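Local coordinates for tyrosyl-tRNA synthetase (Aeropyrum pernix, PDB 2CYA), which probably catalyses the two-step charging of tRNA(Tyr), first activating tyrosine with ATP to Tyr-AMP and then transferring it to the acceptor end of the tRNA, at residues Tyr42-Val47 and Asp89-Ala94; Thr75-Ile80 and Val170-Tyr175; Glu119-Ser122 and Tyr126-Leu129; Leu193-Ala198 and Arg203-Ala208. All blocks are in the same frame, centred on the assembly; numbering follows the deposited sequence.

Contact 1: Tyr42-Val47 and Asp89-Ala94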
loop_
_atom_site.group_PDB
_atom_site.type_symbol
_atom_site.label_atom_id
_atom_site.label_comp_id
_atom_site.label_asym_id
_atom_site.label_seq_id
_atom_site.Cartn_x
_atom_site.Cartn_y
_atom_site.Cartn_z
ATOM N N TYR A 42 10.761 -11.021 10.605
ATOM C CA TYR A 42 11.858 -11.428 9.750
ATOM C C TYR A 42 11.313 -12.050 8.480
ATOM O O TYR A 42 10.228 -12.633 8.483
ATOM C CB TYR A 42 12.731 -12.450 10.487
ATOM C CG TYR A 42 12.152 -13.840 10.465
ATOM C CD1 TYR A 42 12.564 -14.767 9.510
ATOM C CD2 TYR A 42 11.123 -14.209 11.350
ATOM C CE1 TYR A 42 11.961 -16.039 9.426
ATOM C CE2 TYR A 42 10.516 -15.475 11.275
ATOM C CZ TYR A 42 10.946 -16.379 10.310
ATOM O OH TYR A 42 10.372 -17.633 10.229
ATOM N N GLU A 43 12.080 -11.943 7.401
ATOM C CA GLU A 43 11.685 -12.528 6.131
ATOM C C GLU A 43 12.133 -13.993 6.084
ATOM O O GLU A 43 13.322 -14.283 6.245
ATOM C CB GLU A 43 12.352 -11.786 4.954
ATOM C CG GLU A 43 11.865 -10.360 4.680
ATOM C CD GLU A 43 12.686 -9.673 3.585
ATOM O OE1 GLU A 43 13.074 -10.334 2.600
ATOM O OE2 GLU A 43 12.951 -8.465 3.701
ATOM N N PRO A 44 11.190 -14.937 5.900
ATOM C CA PRO A 44 11.607 -16.344 5.833
ATOM C C PRO A 44 12.103 -16.460 4.390
ATOM O O PRO A 44 11.354 -16.831 3.472
ATOM C CB PRO A 44 10.304 -17.115 6.071
ATOM C CG PRO A 44 9.390 -16.099 6.786
ATOM C CD PRO A 44 9.725 -14.818 6.058
ATOM N N SER A 45 13.365 -16.110 4.195
ATOM C CA SER A 45 13.955 -16.056 2.874
ATOM C C SER A 45 14.860 -17.198 2.444
ATOM O O SER A 45 15.505 -17.101 1.394
ATOM C CB SER A 45 14.730 -14.753 2.755
ATOM O OG SER A 45 15.716 -14.709 3.772
ATOM N N GLY A 46 14.917 -18.265 3.234
ATOM C CA GLY A 46 15.775 -19.385 2.885
ATOM C C GLY A 46 16.102 -20.221 4.110
ATOM O O GLY A 46 15.468 -20.079 5.150
ATOM N N VAL A 47 17.095 -21.093 4.003
ATOM C CA VAL A 47 17.462 -21.922 5.140
ATOM C C VAL A 47 18.158 -21.055 6.190
ATOM O O VAL A 47 19.050 -20.266 5.878
ATOM C CB VAL A 47 18.414 -23.065 4.721
ATOM C CG1 VAL A 47 18.685 -23.983 5.918
ATOM C CG2 VAL A 47 17.805 -23.855 3.560
ATOM N N ASP A 89 4.824 -20.870 -0.961
ATOM C CA ASP A 89 4.886 -22.172 -0.293
ATOM C C ASP A 89 6.274 -22.410 0.304
ATOM O O ASP A 89 6.417 -22.976 1.389
ATOM C CB ASP A 89 4.596 -23.307 -1.275
ATOM C CG ASP A 89 3.208 -23.231 -1.867
ATOM O OD1 ASP A 89 2.229 -23.270 -1.093
ATOM O OD2 ASP A 89 3.104 -23.135 -3.112
ATOM N N LEU A 90 7.293 -22.007 -0.440
ATOM C CA LEU A 90 8.672 -22.163 -0.018
ATOM C C LEU A 90 8.984 -21.186 1.115
ATOM O O LEU A 90 9.764 -21.485 2.023
ATOM C CB LEU A 90 9.590 -21.907 -1.210
ATOM C CG LEU A 90 10.124 -23.113 -1.988
ATOM C CD1 LEU A 90 9.102 -24.243 -2.078
ATOM C CD2 LEU A 90 10.543 -22.630 -3.360
ATOM N N ILE A 91 8.364 -20.015 1.061
ATOM C CA ILE A 91 8.580 -19.019 2.097
ATOM C C ILE A 91 7.970 -19.527 3.402
ATOM O O ILE A 91 8.570 -19.385 4.466
ATOM C CB ILE A 91 7.949 -17.675 1.714
ATOM C CG1 ILE A 91 8.709 -17.084 0.530
ATOM C CG2 ILE A 91 7.944 -16.723 2.924
ATOM C CD1 ILE A 91 8.143 -15.753 0.037
ATOM N N ARG A 92 6.790 -20.133 3.308
ATOM C CA ARG A 92 6.111 -20.676 4.477
ATOM C C ARG A 92 6.933 -21.821 5.047
ATOM O O ARG A 92 7.033 -21.981 6.262
ATOM C CB ARG A 92 4.727 -21.216 4.105
ATOM C CG ARG A 92 3.581 -20.617 4.925
ATOM C CD ARG A 92 2.738 -19.664 4.091
ATOM N NE ARG A 92 2.258 -20.329 2.875
ATOM C CZ ARG A 92 1.534 -19.742 1.922
ATOM N NH1 ARG A 92 1.193 -18.459 2.036
ATOM N NH2 ARG A 92 1.163 -20.443 0.854
ATOM N N ALA A 93 7.509 -22.614 4.148
ATOM C CA ALA A 93 8.317 -23.754 4.540
ATOM C C ALA A 93 9.542 -23.278 5.296
ATOM O O ALA A 93 9.935 -23.897 6.270
ATOM C CB ALA A 93 8.728 -24.551 3.318
ATOM N N ALA A 94 10.138 -22.173 4.852
ATOM C CA ALA A 94 11.310 -21.637 5.530
ATOM C C ALA A 94 10.926 -21.210 6.953
ATOM O O ALA A 94 11.728 -21.342 7.877
ATOM C CB ALA A 94 11.903 -20.442 4.739
HETATM O O HOH W 1 14.453 -21.634 7.165
#
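Pro-44 and Gly-46 belong to the loop that leaves strand 37-42 of the class I synthetase Rossmann fold and runs towards the HIGH-type signature at the start of helix 51-64, where His-49 and Trp-52 are inferred to bind ATP. The loop lies against helix 88-104, meeting Ile-91 and Ala-94, one helical turn apart, and all four residues are buried. Pro-44 is the centre of an inverse gamma turn, in which Ser-45 N makes a weak bond to Glu-43 O. The proline ring faces the helix: Pro-44 CB rests 3.3 Å from Ile-91 O and 3.9 Å from Ala-94 CB. The Ile-91 branches divide the work. CG2, placed anti to the backbone N by a chi1 of -68°, reaches the proline and comes 3.5 Å from Pro-44 O, whereas CD1 extends to Ala-78 of helix 75-80. The Ala-94 methyl group packs against the next part of the loop, its CB 3.6 Å from Gly-46 O. Gly-46 has backbone angles (phi 158°, psi -166°) that suit a residue without a CB. Neighbouring side chains reach residues of the inferred ATP and predicted tyrosine sites: Ser-45 OG is hydrogen-bonded to Lys-241 of the KMSKS motif, and Glu-43 forms a salt bridge with Lys-83 and hydrogen bonds with Asn-81 and Tyr-165. No direct hydrogen bond crosses between the two segments. A water does so instead, donating to Gly-46 O at 2.7 Å and to Ala-94 O at 2.8 Å.

Contact 2: Thr75-Ile80 and Val170-Tyr175; sequences TWHAYI and VSDIFY
His-77 reaches obliquely with its imidazole from helix 75-80 to the carboxylate of Asp-172 on helix 161-175, and these two buried side chains are the whole contact between the segments. The backbones stay well apart, with His-77 CA 10.8 Å from Asp-172 CA. With CG anti to the carbonyl carbon in both residues, the side chains extend from opposite directions to span the gap. His-77 NE2 comes 2.8 Å from Asp-172 OD2, but the N-H...O angle is only 122°, so the hydrogen bond is short yet bent and counts as weak. The oxygen stands out of the ring plane and is also displaced towards CE1, with Asp-172 OD2 3.3 Å from His-77 CE1; ring and carboxylate planes are turned 70° from each other. The other carboxylate oxygen, Asp-172 OD1, takes a bond from a water at 2.7 Å, and this water also lies in weak contact with His-77 NE2. Tyr-126 OH of helix 124-135 is hydrogen-bonded to OD1 as well, so both oxygens are engaged and the carboxylate is held against rotation. The imidazole also meets the Tyr-165 ring edge-to-face. Tyr-165, Gln-169 and Asp-172, all on helix 161-175, are predicted to bind L-tyrosine, and in class I tyrosyl-tRNA synthetases an aspartate of this helix probably recognises the substrate hydroxyl.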
loop_
_atom_site.group_PDB
_atom_site.type_symbol
_atom_site.label_atom_id
_atom_site.label_comp_id
_atom_site.label_asym_id
_atom_site.label_seq_id
_atom_site.Cartn_x
_atom_site.Cartn_y
_atom_site.Cartn_z
ATOM N N THR A 75 6.007 -13.006 5.656
ATOM C CA THR A 75 5.937 -13.642 4.353
ATOM C C THR A 75 5.665 -12.692 3.200
ATOM O O THR A 75 6.263 -12.839 2.136
ATOM C CB THR A 75 4.879 -14.763 4.339
ATOM O OG1 THR A 75 3.584 -14.202 4.569
ATOM C CG2 THR A 75 5.193 -15.810 5.434
ATOM N N TRP A 76 4.781 -11.716 3.405
ATOM C CA TRP A 76 4.479 -10.766 2.342
ATOM C C TRP A 76 5.697 -9.883 2.058
ATOM O O TRP A 76 5.961 -9.507 0.916
ATOM C CB TRP A 76 3.241 -9.926 2.713
ATOM C CG TRP A 76 1.961 -10.692 2.501
ATOM C CD1 TRP A 76 1.726 -12.003 2.810
ATOM C CD2 TRP A 76 0.744 -10.194 1.923
ATOM N NE1 TRP A 76 0.439 -12.353 2.463
ATOM C CE2 TRP A 76 -0.182 -11.262 1.912
ATOM C CE3 TRP A 76 0.348 -8.951 1.412
ATOM C CZ2 TRP A 76 -1.477 -11.124 1.406
ATOM C CZ3 TRP A 76 -0.948 -8.812 0.910
ATOM C CH2 TRP A 76 -1.840 -9.891 0.913
ATOM N N HIS A 77 6.458 -9.577 3.096
ATOM C CA HIS A 77 7.648 -8.762 2.927
ATOM C C HIS A 77 8.663 -9.543 2.093
ATOM O O HIS A 77 9.319 -8.977 1.229
ATOM C CB HIS A 77 8.255 -8.425 4.292
ATOM C CG HIS A 77 7.324 -7.682 5.196
ATOM N ND1 HIS A 77 7.416 -6.323 5.404
ATOM C CD2 HIS A 77 6.274 -8.110 5.941
ATOM C CE1 HIS A 77 6.469 -5.943 6.242
ATOM N NE2 HIS A 77 5.762 -7.006 6.585
ATOM N N ALA A 78 8.795 -10.844 2.367
ATOM C CA ALA A 78 9.748 -11.691 1.638
ATOM C C ALA A 78 9.321 -11.731 0.174
ATOM O O ALA A 78 10.153 -11.695 -0.747
ATOM C CB ALA A 78 9.754 -13.111 2.221
ATOM N N TYR A 79 8.015 -11.813 -0.037
ATOM C CA TYR A 79 7.507 -11.830 -1.403
ATOM C C TYR A 79 7.907 -10.522 -2.078
ATOM O O TYR A 79 8.407 -10.518 -3.191
ATOM C CB TYR A 79 5.991 -11.958 -1.419
ATOM C CG TYR A 79 5.405 -11.950 -2.820
ATOM C CD1 TYR A 79 5.463 -13.081 -3.633
ATOM C CD2 TYR A 79 4.778 -10.816 -3.321
ATOM C CE1 TYR A 79 4.902 -13.077 -4.911
ATOM C CE2 TYR A 79 4.213 -10.804 -4.595
ATOM C CZ TYR A 79 4.275 -11.934 -5.382
ATOM O OH TYR A 79 3.675 -11.925 -6.626
ATOM N N ILE A 80 7.698 -9.407 -1.393
ATOM C CA ILE A 80 8.052 -8.125 -1.981
ATOM C C ILE A 80 9.511 -8.114 -2.422
ATOM O O ILE A 80 9.829 -7.582 -3.483
ATOM C CB ILE A 80 7.754 -6.962 -1.012
ATOM C CG1 ILE A 80 6.229 -6.792 -0.908
ATOM C CG2 ILE A 80 8.416 -5.676 -1.500
ATOM C CD1 ILE A 80 5.788 -5.763 0.103
ATOM N N VAL A 170 6.271 -0.682 9.592
ATOM C CA VAL A 170 5.804 0.195 10.664
ATOM C C VAL A 170 4.371 -0.191 11.082
ATOM O O VAL A 170 4.037 -0.210 12.273
ATOM C CB VAL A 170 5.814 1.674 10.202
ATOM C CG1 VAL A 170 5.178 2.560 11.251
ATOM C CG2 VAL A 170 7.245 2.123 9.924
ATOM N N SER A 171 3.521 -0.509 10.109
ATOM C CA SER A 171 2.153 -0.860 10.437
ATOM C C SER A 171 2.055 -2.165 11.211
ATOM O O SER A 171 1.133 -2.338 11.997
ATOM C CB SER A 171 1.296 -0.933 9.167
ATOM O OG SER A 171 1.258 0.334 8.535
ATOM N N ASP A 172 2.982 -3.088 10.957
ATOM C CA ASP A 172 3.010 -4.364 11.666
ATOM C C ASP A 172 3.200 -4.072 13.156
ATOM O O ASP A 172 2.523 -4.655 14.006
ATOM C CB ASP A 172 4.190 -5.241 11.213
ATOM C CG ASP A 172 4.051 -5.756 9.794
ATOM O OD1 ASP A 172 2.924 -5.805 9.266
ATOM O OD2 ASP A 172 5.080 -6.142 9.209
ATOM N N ILE A 173 4.153 -3.184 13.451
ATOM C CA ILE A 173 4.472 -2.785 14.823
ATOM C C ILE A 173 3.262 -2.128 15.481
ATOM O O ILE A 173 2.883 -2.503 16.585
ATOM C CB ILE A 173 5.693 -1.796 14.843
ATOM C CG1 ILE A 173 6.967 -2.554 14.440
ATOM C CG2 ILE A 173 5.861 -1.146 16.223
ATOM C CD1 ILE A 173 8.135 -1.641 14.081
ATOM N N PHE A 174 2.636 -1.163 14.810
ATOM C CA PHE A 174 1.479 -0.504 15.421
ATOM C C PHE A 174 0.284 -1.456 15.537
ATOM O O PHE A 174 -0.385 -1.508 16.577
ATOM C CB PHE A 174 1.048 0.747 14.630
ATOM C CG PHE A 174 2.108 1.837 14.539
ATOM C CD1 PHE A 174 3.028 2.041 15.570
ATOM C CD2 PHE A 174 2.125 2.708 13.443
ATOM C CE1 PHE A 174 3.942 3.090 15.514
ATOM C CE2 PHE A 174 3.039 3.769 13.370
ATOM C CZ PHE A 174 3.950 3.966 14.402
ATOM N N TYR A 175 0.014 -2.211 14.476
ATOM C CA TYR A 175 -1.114 -3.136 14.494
ATOM C C TYR A 175 -1.014 -4.116 15.666
ATOM O O TYR A 175 -2.018 -4.417 16.309
ATOM C CB TYR A 175 -1.182 -3.922 13.186
ATOM C CG TYR A 175 -2.367 -4.857 13.100
ATOM C CD1 TYR A 175 -3.620 -4.399 12.674
ATOM C CD2 TYR A 175 -2.234 -6.211 13.424
ATOM C CE1 TYR A 175 -4.714 -5.279 12.565
ATOM C CE2 TYR A 175 -3.314 -7.090 13.322
ATOM C CZ TYR A 175 -4.549 -6.618 12.892
ATOM O OH TYR A 175 -5.615 -7.491 12.803
HETATM O O HOH W 2 2.655 -7.946 7.645
#

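Contact 3: Glu119-Ser122 and Tyr126-Leu129; sequences ELAS and YWGL
Leu-120 packs its CB over the centre of one face of the Tyr-126 ring, a CH-pi contact 4.1 Å from the centroid and 13° off the ring normal. Its CD2 extends along the same face to lie 3.9 Å from Tyr-126 CE1. The tyrosine ring takes its place beside the leucine with CG anti to its own backbone N (chi1 170°). The close course of the two backbones leaves Tyr-126 CB 3.2 Å from the carbonyl oxygen Leu-120 O. Trp-127 turns the other way, with CG anti to the carbonyl carbon, and its indole swings back towards the end of helix 117-121. There Trp-127 NE1 donates to Ala-121 O at 2.7 Å with an N-H...O angle of 159°. The acceptor lies in the indole plane, although the donor is tilted from the plane of the carbonyl. The two consecutive helices, 117-121 and 124-135, are joined by a short turn and follow strand 113-116, part of the insertion that splits the Rossmann fold and contributes to the dimer interface in this family. The Trp-127 ring stacks on Trp-127 of the second subunit. The neighbouring aromatics also meet: Tyr-126 CD2 stands over the centre of one indole face. Tyr-126 OH reaches helix 161-175, where Met-168 O as well as Asp-172 is its hydrogen-bond partner. Beside the benzo edge of the indole, Ala-121 CB lies 4.1 Å from Trp-127 CZ2.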
loop_
_atom_site.group_PDB
_atom_site.type_symbol
_atom_site.label_atom_id
_atom_site.label_comp_id
_atom_site.label_asym_id
_atom_site.label_seq_id
_atom_site.Cartn_x
_atom_site.Cartn_y
_atom_site.Cartn_z
ATOM N N GLU A 119 -2.267 -13.209 8.384
ATOM C CA GLU A 119 -3.310 -12.890 9.345
ATOM C C GLU A 119 -3.493 -11.383 9.413
ATOM O O GLU A 119 -4.599 -10.900 9.595
ATOM C CB GLU A 119 -2.971 -13.431 10.741
ATOM C CG GLU A 119 -2.611 -14.910 10.760
ATOM C CD GLU A 119 -2.257 -15.418 12.159
ATOM O OE1 GLU A 119 -1.486 -16.408 12.245
ATOM O OE2 GLU A 119 -2.752 -14.832 13.157
ATOM N N LEU A 120 -2.409 -10.632 9.273
ATOM C CA LEU A 120 -2.533 -9.184 9.303
ATOM C C LEU A 120 -3.124 -8.703 7.971
ATOM O O LEU A 120 -3.986 -7.827 7.945
ATOM C CB LEU A 120 -1.160 -8.539 9.534
ATOM C CG LEU A 120 -0.716 -8.312 10.993
ATOM C CD1 LEU A 120 -0.824 -9.598 11.802
ATOM C CD2 LEU A 120 0.704 -7.800 11.000
ATOM N N ALA A 121 -2.663 -9.302 6.878
ATOM C CA ALA A 121 -3.102 -8.943 5.539
ATOM C C ALA A 121 -4.604 -9.092 5.323
ATOM O O ALA A 121 -5.171 -8.407 4.469
ATOM C CB ALA A 121 -2.338 -9.784 4.488
ATOM N N SER A 122 -5.228 -9.970 6.109
ATOM C CA SER A 122 -6.655 -10.270 6.027
ATOM C C SER A 122 -7.512 -9.302 6.796
ATOM O O SER A 122 -8.729 -9.433 6.803
ATOM C CB SER A 122 -6.956 -11.661 6.602
ATOM O OG SER A 122 -6.231 -12.674 5.942
ATOM N N TYR A 126 -5.682 -3.380 9.293
ATOM C CA TYR A 126 -4.251 -3.342 9.105
ATOM C C TYR A 126 -3.933 -2.420 7.921
ATOM O O TYR A 126 -3.075 -1.532 8.030
ATOM C CB TYR A 126 -3.701 -4.736 8.827
ATOM C CG TYR A 126 -2.264 -4.718 8.390
ATOM C CD1 TYR A 126 -1.229 -4.493 9.310
ATOM C CD2 TYR A 126 -1.929 -4.962 7.063
ATOM C CE1 TYR A 126 0.104 -4.528 8.904
ATOM C CE2 TYR A 126 -0.612 -4.990 6.645
ATOM C CZ TYR A 126 0.405 -4.775 7.560
ATOM O OH TYR A 126 1.718 -4.804 7.117
ATOM N N TRP A 127 -4.625 -2.627 6.794
ATOM C CA TRP A 127 -4.384 -1.787 5.616
ATOM C C TRP A 127 -4.816 -0.375 5.932
ATOM O O TRP A 127 -4.236 0.583 5.447
ATOM C CB TRP A 127 -5.102 -2.366 4.379
ATOM C CG TRP A 127 -4.516 -3.710 4.027
ATOM C CD1 TRP A 127 -5.071 -4.945 4.279
ATOM C CD2 TRP A 127 -3.195 -3.960 3.532
ATOM N NE1 TRP A 127 -4.166 -5.940 3.980
ATOM C CE2 TRP A 127 -3.007 -5.362 3.522
ATOM C CE3 TRP A 127 -2.145 -3.131 3.100
ATOM C CZ2 TRP A 127 -1.808 -5.959 3.096
ATOM C CZ3 TRP A 127 -0.952 -3.726 2.677
ATOM C CH2 TRP A 127 -0.797 -5.128 2.681
ATOM N N GLY A 128 -5.820 -0.243 6.789
ATOM C CA GLY A 128 -6.242 1.087 7.194
ATOM C C GLY A 128 -5.060 1.823 7.827
ATOM O O GLY A 128 -4.883 3.041 7.609
ATOM N N LEU A 129 -4.243 1.088 8.599
ATOM C CA LEU A 129 -3.051 1.658 9.262
ATOM C C LEU A 129 -1.959 1.919 8.245
ATOM O O LEU A 129 -1.232 2.908 8.334
ATOM C CB LEU A 129 -2.475 0.702 10.334
ATOM C CG LEU A 129 -2.841 0.851 11.813
ATOM C CD1 LEU A 129 -2.233 -0.311 12.617
ATOM C CD2 LEU A 129 -2.309 2.179 12.342
#

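Contact 4: Leu193-Ala198 and Arg203-Ala208; sequences LARDVA and RKKPVA
The turn from helix 188-198 into strand 207-211 brings Arg-195 and Ala-198 against Arg-203, Lys-205 and Pro-206. Across the turn, Arg-203 N donates to Ala-198 O at 2.8 Å, nearly straight at 159°, and closes the turn between the two segments. The Ala-198 methyl is wedged against the returning chain: its CB is 3.4 Å from Lys-205 CA, tighter than usual carbon packing, and it also touches the CB of the same lysine. Further back along the helix, the CB of Ala-194 meets the proline ring at Pro-206 CG. These pieces complete a beta-alpha-beta unit in which strand 180-184, helix 188-198 and strand 207-211 follow one another in the Rossmann fold. Val-207 pairs through its backbone with Asp-179 and Ala-181, while Ala-208 pairs with Val-21 on the other flank. Arg-195 holds the helix to the beginning of the strand. A bend at chi3 (57°) turns its guanidinium to the Pro-206 carbonyl, Arg-195 NH1 donating to Pro-206 O at 2.9 Å. The oxygen lies close to the guanidinium plane, but the donor sits above the carbonyl plane. NH1 also forms a salt bridge with Glu-25, which probably offsets the closeness of two positive ends, Arg-195 NH2 and Lys-205 NZ, 3.9 Å apart. Lys-205 leaves its backbone with CG anti to N and runs fully extended across the arginine, CG passing 3.8 Å from Arg-195 O. Its CE then lies over one guanidinium face, 3.5 Å from Arg-195 NH2.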
loop_
_atom_site.group_PDB
_atom_site.type_symbol
_atom_site.label_atom_id
_atom_site.label_comp_id
_atom_site.label_asym_id
_atom_site.label_seq_id
_atom_site.Cartn_x
_atom_site.Cartn_y
_atom_site.Cartn_z
ATOM N N LEU A 193 11.518 5.295 11.439
ATOM C CA LEU A 193 10.328 5.836 10.798
ATOM C C LEU A 193 9.129 5.562 11.703
ATOM O O LEU A 193 8.234 6.403 11.845
ATOM C CB LEU A 193 10.107 5.146 9.448
ATOM C CG LEU A 193 8.809 5.522 8.728
ATOM C CD1 LEU A 193 8.761 7.042 8.518
ATOM C CD2 LEU A 193 8.728 4.774 7.410
ATOM N N ALA A 194 9.091 4.376 12.313
ATOM C CA ALA A 194 7.953 4.045 13.189
ATOM C C ALA A 194 7.928 5.008 14.374
ATOM O O ALA A 194 6.874 5.531 14.751
ATOM C CB ALA A 194 8.067 2.607 13.700
ATOM N N ARG A 195 9.099 5.243 14.960
ATOM C CA ARG A 195 9.207 6.141 16.114
ATOM C C ARG A 195 8.859 7.572 15.738
ATOM O O ARG A 195 8.249 8.292 16.524
ATOM C CB ARG A 195 10.630 6.104 16.696
ATOM C CG ARG A 195 10.972 4.806 17.429
ATOM C CD ARG A 195 12.446 4.780 17.834
ATOM N NE ARG A 195 12.828 5.922 18.671
ATOM C CZ ARG A 195 12.535 6.046 19.959
ATOM N NH1 ARG A 195 11.841 5.099 20.602
ATOM N NH2 ARG A 195 12.931 7.130 20.610
ATOM N N ASP A 196 9.250 7.987 14.537
ATOM C CA ASP A 196 8.982 9.357 14.093
ATOM C C ASP A 196 7.524 9.597 13.770
ATOM O O ASP A 196 7.083 10.734 13.714
ATOM C CB ASP A 196 9.776 9.695 12.834
ATOM C CG ASP A 196 11.192 10.107 13.134
ATOM O OD1 ASP A 196 11.494 10.345 14.322
ATOM O OD2 ASP A 196 11.991 10.197 12.180
ATOM N N VAL A 197 6.782 8.517 13.568
ATOM C CA VAL A 197 5.391 8.606 13.176
ATOM C C VAL A 197 4.366 8.252 14.241
ATOM O O VAL A 197 3.226 8.724 14.193
ATOM C CB VAL A 197 5.199 7.709 11.914
ATOM C CG1 VAL A 197 3.793 7.160 11.830
ATOM C CG2 VAL A 197 5.549 8.513 10.683
ATOM N N ALA A 198 4.772 7.442 15.208
ATOM C CA ALA A 198 3.876 6.974 16.264
ATOM C C ALA A 198 2.973 8.012 16.955
ATOM O O ALA A 198 1.765 7.808 17.067
ATOM C CB ALA A 198 4.690 6.212 17.319
ATOM N N ARG A 203 -0.297 6.261 18.137
ATOM C CA ARG A 203 0.165 4.896 18.374
ATOM C C ARG A 203 1.383 4.922 19.288
ATOM O O ARG A 203 2.097 5.913 19.329
ATOM C CB ARG A 203 0.547 4.232 17.045
ATOM C CG ARG A 203 -0.647 3.878 16.188
ATOM C CD ARG A 203 -1.382 2.732 16.845
ATOM N NE ARG A 203 -2.685 2.525 16.245
ATOM C CZ ARG A 203 -3.383 1.404 16.356
ATOM N NH1 ARG A 203 -2.893 0.378 17.051
ATOM N NH2 ARG A 203 -4.569 1.312 15.770
ATOM N N LYS A 204 1.632 3.824 19.995
ATOM C CA LYS A 204 2.777 3.727 20.902
ATOM C C LYS A 204 4.110 3.866 20.154
ATOM O O LYS A 204 4.339 3.194 19.139
ATOM C CB LYS A 204 2.784 2.376 21.622
ATOM C CG LYS A 204 1.621 2.085 22.568
ATOM C CD LYS A 204 1.714 0.612 22.989
ATOM C CE LYS A 204 0.669 0.201 23.998
ATOM N NZ LYS A 204 0.783 -1.276 24.231
ATOM N N LYS A 205 4.974 4.745 20.658
ATOM C CA LYS A 205 6.304 4.968 20.091
ATOM C C LYS A 205 7.110 3.782 20.628
ATOM O O LYS A 205 7.395 3.709 21.823
ATOM C CB LYS A 205 6.871 6.276 20.626
ATOM C CG LYS A 205 8.139 6.745 19.975
ATOM C CD LYS A 205 8.624 8.000 20.676
ATOM C CE LYS A 205 9.796 8.599 19.955
ATOM N NZ LYS A 205 10.151 9.906 20.556
ATOM N N PRO A 206 7.492 2.842 19.750
ATOM C CA PRO A 206 8.241 1.672 20.195
ATOM C C PRO A 206 9.701 1.872 20.516
ATOM O O PRO A 206 10.405 2.638 19.843
ATOM C CB PRO A 206 8.082 0.704 19.021
ATOM C CG PRO A 206 8.219 1.664 17.836
ATOM C CD PRO A 206 7.340 2.844 18.278
ATOM N N VAL A 207 10.154 1.149 21.537
ATOM C CA VAL A 207 11.565 1.143 21.901
ATOM C C VAL A 207 12.188 0.173 20.875
ATOM O O VAL A 207 11.732 -0.964 20.754
ATOM C CB VAL A 207 11.780 0.543 23.306
ATOM C CG1 VAL A 207 13.247 0.158 23.476
ATOM C CG2 VAL A 207 11.336 1.550 24.396
ATOM N N ALA A 208 13.201 0.624 20.137
ATOM C CA ALA A 208 13.874 -0.200 19.141
ATOM C C ALA A 208 15.120 -0.897 19.704
ATOM O O ALA A 208 16.059 -0.223 20.147
ATOM C CB ALA A 208 14.276 0.671 17.922
#

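Contacts 2 and 3 are the closest pair, with centres about 9 Å apart. A probable hydrogen bond, Tyr-126 OH to Asp-172 OD1 at 2.7 Å, joins the helices of contact 3 to the predicted tyrosine-binding Asp-172, and both contacts reach the second subunit. Contact 1 touches contact 2, Ile-91 CD1 lying 3.8 Å from Ala-78 CB, and extends towards the inferred ATP-binding residues Trp-52 and Lys-241. Contact 4 meets contact 2 through Phe-174, whose CZ is 3.5 Å from Ala-198 CA. Contacts 1 and 4 do not touch; their centres are about 27 Å apart, with contact 2 touching each of them.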